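Local coordinates for Acarbose/maltose binding protein GacH (Streptomyces glaucescens, PDB 3K01) that binds acarbose and an acarbose homolog, and probably maltose, as the solute receptor of an ABC transporter, at residues G116-P121 and R338-E343; I140-L145 and K357-K362. All blocks are in the same frame, centred on the assembly; numbering follows the deposited sequence.

Interaction 1 of 2, residues G116-P121 and R338-E343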
# COMPACT_ATOMS: atom_id res chain seq x y z
N GLY A 116 19.57 -9.00 3.67
CA GLY A 116 18.50 -9.71 4.39
C GLY A 116 17.59 -9.07 5.45
O GLY A 116 16.38 -9.01 5.26
N SER A 117 18.17 -8.60 6.56
CA SER A 117 17.45 -8.10 7.74
C SER A 117 17.21 -6.62 7.74
O SER A 117 16.61 -6.05 8.64
CB SER A 117 18.16 -8.48 9.00
OG SER A 117 17.22 -8.44 10.07
N ASP A 118 17.75 -5.99 6.72
CA ASP A 118 17.65 -4.59 6.50
C ASP A 118 16.20 -4.17 6.19
O ASP A 118 15.83 -3.06 6.40
CB ASP A 118 18.57 -4.28 5.29
CG ASP A 118 18.94 -2.82 5.15
OD1 ASP A 118 18.87 -2.03 6.06
OD2 ASP A 118 19.38 -2.48 4.06
N HIS A 119 15.37 -5.06 5.67
CA HIS A 119 14.04 -4.59 5.23
C HIS A 119 13.08 -4.35 6.38
O HIS A 119 13.10 -5.06 7.39
CB HIS A 119 13.42 -5.56 4.24
CG HIS A 119 14.20 -5.70 2.98
ND1 HIS A 119 14.15 -4.78 1.96
CD2 HIS A 119 15.10 -6.64 2.59
CE1 HIS A 119 14.94 -5.15 0.98
NE2 HIS A 119 15.55 -6.27 1.35
N LEU A 120 12.24 -3.34 6.22
CA LEU A 120 11.12 -3.13 7.14
C LEU A 120 10.36 -4.43 7.32
O LEU A 120 10.15 -5.17 6.37
CB LEU A 120 10.19 -2.05 6.58
CG LEU A 120 10.76 -0.63 6.57
CD1 LEU A 120 9.89 0.28 5.70
CD2 LEU A 120 10.91 -0.03 7.98
N PRO A 121 9.91 -4.72 8.56
CA PRO A 121 9.35 -6.06 8.81
C PRO A 121 8.11 -6.36 7.95
O PRO A 121 7.93 -7.48 7.45
CB PRO A 121 9.02 -6.03 10.31
CG PRO A 121 8.86 -4.58 10.62
CD PRO A 121 9.92 -3.89 9.77
N ARG A 338 14.37 -0.68 2.71
CA ARG A 338 15.58 -0.96 3.54
C ARG A 338 15.78 0.10 4.61
O ARG A 338 15.84 1.24 4.30
CB ARG A 338 16.80 -1.00 2.63
CG ARG A 338 16.90 -2.32 1.86
CD ARG A 338 18.15 -2.35 0.98
NE ARG A 338 18.30 -3.64 0.35
CZ ARG A 338 18.86 -4.66 0.95
NH1 ARG A 338 19.59 -4.49 2.00
NH2 ARG A 338 18.73 -5.84 0.46
N THR A 339 15.87 -0.32 5.85
CA THR A 339 15.99 0.64 6.94
C THR A 339 17.25 1.50 6.79
O THR A 339 17.23 2.70 7.09
CB THR A 339 15.92 -0.04 8.32
OG1 THR A 339 17.04 -0.91 8.46
CG2 THR A 339 14.66 -0.85 8.46
N SER A 340 18.32 0.91 6.28
CA SER A 340 19.58 1.62 6.10
C SER A 340 19.44 2.79 5.16
O SER A 340 20.12 3.83 5.33
CB SER A 340 20.68 0.68 5.58
OG SER A 340 20.42 0.21 4.26
N VAL A 341 18.57 2.66 4.15
CA VAL A 341 18.48 3.69 3.12
C VAL A 341 17.87 4.98 3.68
O VAL A 341 18.21 6.07 3.25
CB VAL A 341 17.70 3.15 1.91
CG1 VAL A 341 17.49 4.22 0.85
CG2 VAL A 341 18.47 1.97 1.29
N TYR A 342 17.01 4.85 4.69
CA TYR A 342 16.42 6.03 5.34
C TYR A 342 17.45 6.88 6.07
O TYR A 342 17.17 8.03 6.38
CB TYR A 342 15.29 5.62 6.31
CG TYR A 342 14.03 5.19 5.58
CD1 TYR A 342 13.10 6.14 5.17
CD2 TYR A 342 13.78 3.85 5.30
CE1 TYR A 342 11.95 5.75 4.49
CE2 TYR A 342 12.63 3.45 4.66
CZ TYR A 342 11.71 4.41 4.25
OH TYR A 342 10.57 4.05 3.59
N GLU A 343 18.62 6.31 6.37
CA GLU A 343 19.69 7.07 7.01
C GLU A 343 20.58 7.85 6.05
O GLU A 343 21.42 8.64 6.47
CB GLU A 343 20.55 6.16 7.88
CG GLU A 343 19.83 5.69 9.11
CD GLU A 343 20.69 4.83 10.00
OE1 GLU A 343 21.85 4.51 9.61
OE2 GLU A 343 20.22 4.45 11.08
O HOH W 1 16.48 -7.96 -0.72
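D118 meets R338 and S340 across the contact with both carboxylate oxygens engaged, S340 meeting each of them. The side chains of D118 and R338 cross at about a right angle, and the carboxylate plane is turned 56° from that of the guanidinium. OD2 offers its anti lone pair to R338 NH1 at 2.9 Å in a salt bridge, and S340 OG stands at the same distance of 2.9 Å from D118 OD2. OD1 is met on its syn side by S340 N at 3.0 Å, somewhat out of the carboxylate plane. CG of D118 lies opposite the backbone N (chi1 -163°), which carries the carboxylate to the amide of S340 and the hydroxyls of T339 and S340. The hydroxyl T339 OG1 lies 3.2 Å from both D118 O and D118 OD1.

D118 meets the guanidinium at its edge, while H119 NE2 lies over one face, the ring tilted 64° from that plane. R338 CG approaches H119 CE1 at 3.6 Å, and a water takes H119 NE2 at 2.8 Å while bonding only weakly to R338 NH2. H119 ND1 is held by T337 and R338 NE by S320 O, so both groups are fixed from outside too.

T339 N gives D118 O a straight bond of 2.8 Å, and L120 pairs with T337, which makes H119 and R338 the non-hydrogen-bonded pair of an isolated antiparallel beta bridge. This lone bridge, with the aspartate taking the N-H of T339 on its backbone oxygen and that of S340 on its carboxylate, joins the loop before helix 121-125 to the loop between helices 322-332 and 345-348 of this solute-binding protein.

Interaction 2 of 2, residues I140-L145 and K357-K362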
# COMPACT_ATOMS: atom_id res chain seq x y z
N ILE A 140 7.61 0.60 -0.52
CA ILE A 140 6.44 0.49 0.37
C ILE A 140 5.62 1.77 0.31
O ILE A 140 6.15 2.84 0.05
CB ILE A 140 6.90 0.20 1.85
CG1 ILE A 140 5.72 -0.04 2.82
CG2 ILE A 140 7.84 1.30 2.37
CD1 ILE A 140 6.12 -0.84 4.05
N ASP A 141 4.31 1.64 0.55
CA ASP A 141 3.54 2.83 0.82
C ASP A 141 2.38 2.47 1.76
O ASP A 141 2.24 1.32 2.20
CB ASP A 141 3.08 3.51 -0.48
CG ASP A 141 2.24 2.63 -1.35
OD1 ASP A 141 1.49 1.79 -0.81
OD2 ASP A 141 2.31 2.76 -2.59
N THR A 142 1.61 3.48 2.13
CA THR A 142 0.50 3.29 3.07
C THR A 142 -0.40 4.50 2.99
O THR A 142 -0.15 5.43 2.21
CB THR A 142 1.04 3.09 4.51
OG1 THR A 142 0.01 2.61 5.39
CG2 THR A 142 1.66 4.35 5.10
N LEU A 143 -1.45 4.49 3.80
CA LEU A 143 -2.33 5.65 3.95
C LEU A 143 -1.90 6.47 5.15
O LEU A 143 -1.32 5.95 6.09
CB LEU A 143 -3.78 5.18 4.15
CG LEU A 143 -4.42 4.45 2.99
CD1 LEU A 143 -5.86 3.99 3.33
CD2 LEU A 143 -4.44 5.30 1.71
N ALA A 144 -2.25 7.76 5.11
CA ALA A 144 -1.83 8.72 6.12
C ALA A 144 -2.89 9.80 6.24
O ALA A 144 -3.69 9.98 5.33
CB ALA A 144 -0.47 9.35 5.73
N LEU A 145 -2.88 10.50 7.38
CA LEU A 145 -3.79 11.63 7.57
C LEU A 145 -3.16 12.91 6.99
O LEU A 145 -2.16 13.40 7.52
CB LEU A 145 -4.05 11.80 9.05
CG LEU A 145 -5.09 12.88 9.41
CD1 LEU A 145 -6.48 12.51 8.97
CD2 LEU A 145 -5.02 13.13 10.92
N LYS A 357 7.21 8.74 6.32
CA LYS A 357 7.84 7.70 7.12
C LYS A 357 7.11 7.40 8.44
O LYS A 357 6.93 6.22 8.77
CB LYS A 357 9.34 7.92 7.29
CG LYS A 357 10.08 6.73 7.95
CD LYS A 357 9.72 5.36 7.34
CE LYS A 357 10.73 4.26 7.66
NZ LYS A 357 10.99 4.08 9.07
N PRO A 358 6.66 8.42 9.19
CA PRO A 358 5.90 8.06 10.39
C PRO A 358 4.65 7.23 10.08
O PRO A 358 4.31 6.30 10.82
CB PRO A 358 5.56 9.42 11.01
CG PRO A 358 6.71 10.31 10.54
CD PRO A 358 6.92 9.88 9.12
N ALA A 359 3.97 7.53 8.97
CA ALA A 359 2.82 6.73 8.56
C ALA A 359 3.23 5.29 8.20
O ALA A 359 2.57 4.32 8.58
CB ALA A 359 2.13 7.40 7.38
N VAL A 360 4.34 5.16 7.48
CA VAL A 360 4.86 3.83 7.13
C VAL A 360 5.15 3.00 8.39
O VAL A 360 4.96 1.78 8.40
CB VAL A 360 6.09 3.96 6.22
CG1 VAL A 360 6.89 2.65 6.11
CG2 VAL A 360 5.66 4.40 4.84
N ASP A 361 5.59 3.65 9.47
CA ASP A 361 5.80 2.94 10.74
C ASP A 361 4.51 2.39 11.34
O ASP A 361 4.57 1.56 12.24
CB ASP A 361 6.49 3.83 11.77
CG ASP A 361 7.99 4.06 11.49
OD1 ASP A 361 8.60 3.36 10.66
OD2 ASP A 361 8.52 4.95 12.17
N LYS A 362 3.36 2.84 10.86
CA LYS A 362 2.07 2.30 11.31
C LYS A 362 1.52 1.27 10.38
O LYS A 362 0.39 0.80 10.60
CB LYS A 362 1.06 3.44 11.51
CG LYS A 362 1.33 4.26 12.78
CD LYS A 362 1.26 3.43 14.06
CE LYS A 362 1.62 4.32 15.22
NZ LYS A 362 3.10 4.54 15.28
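T142 meets A359 through its CG2 methyl, an example of how a strand and a helix can pack when small residues face each other. From CA the side chain of T142 starts toward the helix, and at CB it splits into two branches with separate tasks. The hydroxyl branch, OG1, lies anti to the backbone N (chi1 -167°) and is satisfied elsewhere, by P294 O and S293 OG. This leaves the CG2 branch, set between the backbone N and the carbonyl carbon, to do the touching. CG2 of T142 comes to 3.6 Å from A359 O, a carbonyl that also receives K362 N, and to 3.8 Å from A359 CB. It then brushes V360 CG2 at 4.0 Å.

The strand is part of 132-148, which pairs antiparallel with 254-259, 279-283 and 293-302 in the mixed sheet of this two-lobed, type 2 binding-protein fold, and helix 351-360 packs on it through A359 and V360.

A359 is shared between two neighbours: its CB also meets A144 CB at 3.6 Å, close because neither side chain extends further. Two residues back along the strand from T142, I140 reaches V360 tip to tip, its CG2 and CD1 both 4.1 Å from V360 CG1. On the far side of the helical turn, K357 NZ meets the syn side of D361 OD1 at 3.0 Å in a salt bridge.

Overall arrangement
Interaction 1 and interaction 2 show how a polar join can grade into an apolar one. Their centres lie about 15 Å apart, with interaction 2 nearer the centre of the chain, about 9 Å from it against about 17 Å for interaction 1. They touch directly: L120 CD1 comes to 3.8 Å from V360 CG1 and to 4.0 Å from I140 CG2, so L120 packs against both the strand and the helix of interaction 2. Y342 lies on the same seam, with CZ 3.5 Å from K357 CE, and K357 makes a cation-pi contact with its ring. Along the chain the four segments alternate, and each contact joins parts more than 200 residues apart.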